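Local structure of uncharacterized protein conserved in bacteria (Cupriavidus necator, 5DMH) at residues 313-318 with 346-351; 388-391 with 395-398. The protein catalyses the ATP-dependent phosphorylation of 3-oxo-tetronate to 3-oxo-tetronate 4-phosphate, as a member of the four-carbon acid sugar kinase family. One frame throughout, in Å; residues are numbered along the deposited sequence.

Contact 1 of 2, residues 313-318 with 346-351. With ADP (adenosine-5'-diphosphate), chain C.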
loop_
_atom_site.group_PDB
_atom_site.type_symbol
_atom_site.label_atom_id
_atom_site.label_comp_id
_atom_site.label_asym_id
_atom_site.label_seq_id
_atom_site.Cartn_x
_atom_site.Cartn_y
_atom_site.Cartn_z
ATOM N N ALA A 313 26.461 -3.863 1.895
ATOM C CA ALA A 313 25.422 -3.857 0.869
ATOM C C ALA A 313 25.871 -4.600 -0.386
ATOM O O ALA A 313 27.055 -4.605 -0.742
ATOM C CB ALA A 313 25.040 -2.422 0.492
ATOM N N LEU A 314 24.920 -5.223 -1.057
ATOM C CA LEU A 314 25.180 -5.833 -2.346
ATOM C C LEU A 314 24.121 -5.414 -3.337
ATOM O O LEU A 314 22.934 -5.555 -3.071
ATOM C CB LEU A 314 25.196 -7.350 -2.233
ATOM C CG LEU A 314 25.456 -8.080 -3.549
ATOM C CD1 LEU A 314 26.803 -7.670 -4.119
ATOM C CD2 LEU A 314 25.403 -9.583 -3.323
ATOM N N ARG A 315 24.558 -4.933 -4.492
ATOM C CA ARG A 315 23.634 -4.519 -5.548
ATOM C C ARG A 315 23.303 -5.663 -6.524
ATOM O O ARG A 315 24.171 -6.465 -6.894
ATOM C CB ARG A 315 24.252 -3.353 -6.308
ATOM C CG ARG A 315 23.330 -2.684 -7.260
ATOM C CD ARG A 315 23.973 -1.474 -7.868
ATOM N NE ARG A 315 23.018 -0.733 -8.669
ATOM C CZ ARG A 315 23.190 0.519 -9.087
ATOM N NH1 ARG A 315 24.306 1.184 -8.791
ATOM N NH2 ARG A 315 22.245 1.097 -9.823
ATOM N N ILE A 316 22.032 -5.742 -6.885
ATOM C CA ILE A 316 21.493 -6.703 -7.842
ATOM C C ILE A 316 21.442 -6.079 -9.237
ATOM O O ILE A 316 20.820 -5.038 -9.413
ATOM C CB ILE A 316 19.997 -6.999 -7.528
ATOM C CG1 ILE A 316 19.824 -7.576 -6.125
ATOM C CG2 ILE A 316 19.406 -7.902 -8.583
ATOM C CD1 ILE A 316 20.839 -8.590 -5.779
ATOM N N ASP A 317 22.075 -6.726 -10.208
ATOM C CA ASP A 317 22.042 -6.284 -11.605
ATOM C C ASP A 317 21.014 -7.104 -12.367
ATOM O O ASP A 317 21.234 -8.282 -12.607
ATOM C CB ASP A 317 23.409 -6.503 -12.240
ATOM C CG ASP A 317 23.473 -6.070 -13.700
ATOM O OD1 ASP A 317 22.439 -5.675 -14.278
ATOM O OD2 ASP A 317 24.590 -6.139 -14.269
ATOM N N PRO A 318 19.900 -6.481 -12.772
ATOM C CA PRO A 318 18.855 -7.239 -13.478
ATOM C C PRO A 318 19.394 -7.964 -14.716
ATOM O O PRO A 318 18.895 -9.017 -15.108
ATOM C CB PRO A 318 17.855 -6.162 -13.878
ATOM C CG PRO A 318 18.054 -5.069 -12.863
ATOM C CD PRO A 318 19.544 -5.063 -12.644
ATOM N N ALA A 346 18.255 -3.403 -5.676
ATOM C CA ALA A 346 18.273 -3.193 -7.112
ATOM C C ALA A 346 18.080 -1.715 -7.418
ATOM O O ALA A 346 18.237 -1.280 -8.559
ATOM C CB ALA A 346 17.188 -4.005 -7.761
ATOM N N THR A 347 17.693 -0.965 -6.388
ATOM C CA THR A 347 17.486 0.486 -6.457
ATOM C C THR A 347 18.490 1.205 -7.338
ATOM O O THR A 347 19.699 1.104 -7.123
ATOM C CB THR A 347 17.503 1.058 -5.036
ATOM O OG1 THR A 347 16.661 0.250 -4.202
ATOM C CG2 THR A 347 17.027 2.515 -5.000
ATOM N N SER A 348 17.980 1.927 -8.338
ATOM C CA SER A 348 18.792 2.545 -9.394
ATOM C C SER A 348 18.167 3.873 -9.865
ATOM O O SER A 348 16.999 4.130 -9.607
ATOM C CB SER A 348 18.871 1.635 -10.625
ATOM O OG SER A 348 19.452 0.372 -10.328
ATOM N N SER A 349 18.932 4.667 -10.615
ATOM C CA SER A 349 18.407 5.908 -11.169
ATOM C C SER A 349 17.428 5.621 -12.305
ATOM O O SER A 349 17.461 4.558 -12.891
ATOM C CB SER A 349 19.525 6.786 -11.693
ATOM O OG SER A 349 20.149 6.222 -12.832
ATOM N N PRO A 350 16.593 6.601 -12.659
ATOM C CA PRO A 350 15.639 6.422 -13.765
ATOM C C PRO A 350 16.324 6.083 -15.092
ATOM O O PRO A 350 15.848 5.257 -15.885
ATOM C CB PRO A 350 14.922 7.777 -13.813
ATOM C CG PRO A 350 14.978 8.239 -12.367
ATOM C CD PRO A 350 16.356 7.846 -11.914
ATOM N N ASP A 351 17.467 6.700 -15.349
ATOM C CA ASP A 351 18.200 6.397 -16.569
ATOM C C ASP A 351 18.682 4.931 -16.573
ATOM O O ASP A 351 18.643 4.251 -17.616
ATOM C CB ASP A 351 19.397 7.342 -16.760
ATOM C CG ASP A 351 18.991 8.762 -17.174
ATOM O OD1 ASP A 351 17.890 8.967 -17.718
ATOM O OD2 ASP A 351 19.812 9.680 -16.979
HETATM P PB ADP C . 7.373 1.333 -5.284
HETATM O O1B ADP C . 6.819 1.098 -3.883
HETATM O O2B ADP C . 8.485 2.368 -5.272
HETATM O O3B ADP C . 6.297 1.585 -6.330
HETATM P PA ADP C . 7.676 -1.437 -6.183
HETATM O O1A ADP C . 8.508 -2.482 -5.552
HETATM O O2A ADP C . 6.187 -1.464 -6.110
HETATM O O3A ADP C . 8.233 0.001 -5.660
HETATM O "O5'" ADP C . 7.958 -1.355 -7.760
HETATM C "C5'" ADP C . 9.270 -1.198 -8.282
HETATM C "C4'" ADP C . 9.412 -2.076 -9.522
HETATM O "O4'" ADP C . 10.561 -1.679 -10.253
HETATM C "C3'" ADP C . 9.603 -3.542 -9.157
HETATM O "O3'" ADP C . 8.958 -4.404 -10.115
HETATM C "C2'" ADP C . 11.090 -3.690 -9.225
HETATM O "O2'" ADP C . 11.504 -5.036 -9.327
HETATM C "C1'" ADP C . 11.400 -2.816 -10.416
HETATM N N9 ADP C . 12.810 -2.439 -10.410
HETATM C C8 ADP C . 13.554 -2.073 -9.339
HETATM N N7 ADP C . 14.823 -1.830 -9.699
HETATM C C5 ADP C . 14.887 -2.051 -11.033
HETATM C C6 ADP C . 15.948 -1.999 -12.038
HETATM N N6 ADP C . 17.177 -1.616 -11.635
HETATM N N1 ADP C . 15.627 -2.283 -13.315
HETATM C C2 ADP C . 14.378 -2.636 -13.686
HETATM N N3 ADP C . 13.342 -2.732 -12.821
HETATM C C4 ADP C . 13.560 -2.461 -11.499
HETATM O O HOH W 1 21.261 -2.584 -10.175
#
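Arg315 and Ile316, at the end of edge strand 313-315, meet Ala346 and Ser348 in the loop that follows the neighbouring parallel strand 343-345, and together the two strand ends form part of the adenine pocket of the nucleotide-binding domain. The direct polar link across the contact is a single hydrogen bond, from Arg315 NH2 to Ser348 OG, 2.9 Å long and bent to 155°. Because CG lies anti to the backbone N (chi1 -170°) and the chain stays extended as far as NE, the guanidinium reaches the loop; Ser348 OG meets its edge almost in plane, while Thr347 O lies over one face. The same NH2 forms a salt bridge with Glu352 on helix 350-360, so two partners fix the rotation of the group. A water completes the bridge: it accepts from Arg315 NE, donates to Ile316 O at 2.6 Å, and makes a weak bond to Ser348 OG. Apolar contact across the segments is modest, with Ile316 CB set against Ala346 CB at 4.1 Å, and the rest of the isoleucine turns toward Ile344 and Val327. Thr347 directs its hydroxyl out of the contact, to Ser294 O. The nucleotide supplies the third kind of interaction. Pro318 CG touches N1 of the adenine, Ala346 CB lies 3.8 Å from ADP N7, and Val369 of helix 362-382 packs on both residues. The exocyclic amine of adenine is read by the backbone, N6 donating to Ala346 O at 3.3 Å. That carbonyl accepts a second hydrogen bond, from the loop itself: Ser348 OG donates to Ala346 O over 2.7 Å, tilted 24° from the carbonyl plane.

Contact 2 of 2, residues 388-391 with 395-398. With ADP (adenosine-5'-diphosphate), chain C.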
loop_
_atom_site.group_PDB
_atom_site.type_symbol
_atom_site.label_atom_id
_atom_site.label_comp_id
_atom_site.label_asym_id
_atom_site.label_seq_id
_atom_site.Cartn_x
_atom_site.Cartn_y
_atom_site.Cartn_z
ATOM N N PHE A 388 12.777 -8.218 8.830
ATOM C CA PHE A 388 12.820 -7.900 7.410
ATOM C C PHE A 388 12.282 -6.518 7.148
ATOM O O PHE A 388 11.097 -6.241 7.419
ATOM C CB PHE A 388 11.963 -8.910 6.640
ATOM C CG PHE A 388 12.391 -10.333 6.801
ATOM C CD1 PHE A 388 12.073 -11.046 7.949
ATOM C CD2 PHE A 388 13.078 -10.986 5.783
ATOM C CE1 PHE A 388 12.453 -12.373 8.080
ATOM C CE2 PHE A 388 13.451 -12.301 5.923
ATOM C CZ PHE A 388 13.152 -12.991 7.059
ATOM N N VAL A 389 13.134 -5.653 6.592
ATOM C CA VAL A 389 12.731 -4.336 6.086
ATOM C C VAL A 389 12.741 -4.396 4.565
ATOM O O VAL A 389 13.754 -4.705 3.967
ATOM C CB VAL A 389 13.715 -3.235 6.548
ATOM C CG1 VAL A 389 13.314 -1.885 5.979
ATOM C CG2 VAL A 389 13.788 -3.197 8.067
ATOM N N VAL A 390 11.585 -4.145 3.961
ATOM C CA VAL A 390 11.392 -4.260 2.534
ATOM C C VAL A 390 10.945 -2.917 1.964
ATOM O O VAL A 390 9.962 -2.349 2.417
ATOM C CB VAL A 390 10.351 -5.334 2.179
ATOM C CG1 VAL A 390 10.335 -5.565 0.670
ATOM C CG2 VAL A 390 10.596 -6.651 2.932
ATOM N N ALA A 391 11.660 -2.436 0.963
ATOM C CA ALA A 391 11.345 -1.177 0.313
ATOM C C ALA A 391 10.688 -1.453 -1.018
ATOM O O ALA A 391 11.305 -2.078 -1.889
ATOM C CB ALA A 391 12.614 -0.350 0.121
ATOM N N THR A 395 7.560 -5.190 -4.381
ATOM C CA THR A 395 8.665 -5.910 -3.803
ATOM C C THR A 395 8.166 -6.620 -2.530
ATOM O O THR A 395 8.469 -7.794 -2.291
ATOM C CB THR A 395 9.885 -4.987 -3.496
ATOM O OG1 THR A 395 10.354 -4.383 -4.708
ATOM C CG2 THR A 395 11.037 -5.794 -2.859
ATOM N N SER A 396 7.418 -5.902 -1.711
ATOM C CA SER A 396 6.894 -6.471 -0.459
ATOM C C SER A 396 5.927 -7.617 -0.712
ATOM O O SER A 396 5.919 -8.618 0.027
ATOM C CB SER A 396 6.203 -5.396 0.364
ATOM O OG SER A 396 7.116 -4.433 0.820
ATOM N N GLY A 397 5.107 -7.482 -1.756
ATOM C CA GLY A 397 4.199 -8.550 -2.150
ATOM C C GLY A 397 4.969 -9.823 -2.457
ATOM O O GLY A 397 4.615 -10.917 -1.958
ATOM N N ALA A 398 6.027 -9.696 -3.269
ATOM C CA ALA A 398 6.850 -10.854 -3.628
ATOM C C ALA A 398 7.520 -11.466 -2.405
ATOM O O ALA A 398 7.439 -12.678 -2.173
ATOM C CB ALA A 398 7.881 -10.495 -4.671
HETATM P PB ADP C . 7.373 1.333 -5.284
HETATM O O1B ADP C . 6.819 1.098 -3.883
HETATM O O2B ADP C . 8.485 2.368 -5.272
HETATM O O3B ADP C . 6.297 1.585 -6.330
HETATM P PA ADP C . 7.676 -1.437 -6.183
HETATM O O1A ADP C . 8.508 -2.482 -5.552
HETATM O O2A ADP C . 6.187 -1.464 -6.110
HETATM O O3A ADP C . 8.233 0.001 -5.660
HETATM O "O5'" ADP C . 7.958 -1.355 -7.760
HETATM C "C5'" ADP C . 9.270 -1.198 -8.282
HETATM C "C4'" ADP C . 9.412 -2.076 -9.522
HETATM O "O4'" ADP C . 10.561 -1.679 -10.253
HETATM C "C3'" ADP C . 9.603 -3.542 -9.157
HETATM O "O3'" ADP C . 8.958 -4.404 -10.115
HETATM C "C2'" ADP C . 11.090 -3.690 -9.225
HETATM O "O2'" ADP C . 11.504 -5.036 -9.327
HETATM C "C1'" ADP C . 11.400 -2.816 -10.416
HETATM N N9 ADP C . 12.810 -2.439 -10.410
HETATM C C8 ADP C . 13.554 -2.073 -9.339
HETATM N N7 ADP C . 14.823 -1.830 -9.699
HETATM C C5 ADP C . 14.887 -2.051 -11.033
HETATM C C6 ADP C . 15.948 -1.999 -12.038
HETATM N N6 ADP C . 17.177 -1.616 -11.635
HETATM N N1 ADP C . 15.627 -2.283 -13.315
HETATM C C2 ADP C . 14.378 -2.636 -13.686
HETATM N N3 ADP C . 13.342 -2.732 -12.821
HETATM C C4 ADP C . 13.560 -2.461 -11.499
#
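Val390 gives up more surface than any other residue where strand 387-391 turns into helix 393-403, a strand-turn-helix connection in which Gly392 links the two, and Gly392 to Thr395 probably form part of the ATP site. With CG1 anti to its backbone N (chi1 -172°), the valine sends that methyl toward the first turn of the helix, where it touches two successive residues. Thr395 CG2 lies 3.6 Å from Val390 CG1, the two side chains crossing at a slant; Ser396 OG is nearer, 3.4 Å from the same Val390 CG1. The latter is a van der Waals contact, since the polar partner of Ser396 OG is the carbonyl of Gly392, a hydrogen bond that ties the buried hydroxyl back to the residue just before the helix, four positions earlier. Leu433 of the adjoining strand 430-434 packs on both Val390 and Ser396, so the neighbouring strand shares in this packing between sheet and helix.

Thr395 divides its side chain between this layer and the nucleotide. Its CB rests 3.6 Å from Ala391 O, the last carbonyl of the strand, and its methyl reaches Val390; the hydroxyl, anti to the carbonyl carbon at chi1 -60°, is turned to the alpha phosphate of ADP. Placing a phosphate at the N-terminal end of a helix is a common solution in nucleotide-binding folds, and the helix dipole would be expected to favour the negative charge here. Glu394 N also donates to the nucleotide. Thr395 grips one phosphate oxygen twice, through its backbone N at 3.1 Å and through OG1 at 2.8 Å from O1A.

Both contacts lie at the C-terminal ends of parallel strands in the nucleotide-binding domain; one meets the adenine of ADP and the other its alpha phosphate, the centres of the two contacts being about 15 Å apart. Contact 1 is peripheral: it joins an edge strand to a neighbouring loop, mixes buried residues with an exposed arginine, and relies on a hydrogen bond and a bridging water. Contact 2, nearer the centre of the chain, is wholly buried, and no hydrogen bond crosses between its segments. Their dealings with the ligand differ accordingly, a carbonyl acceptor for the base in 346-351 and donors for the phosphate in 395-398. Helix 362-382 packs against both, and Ser294 lies close to each.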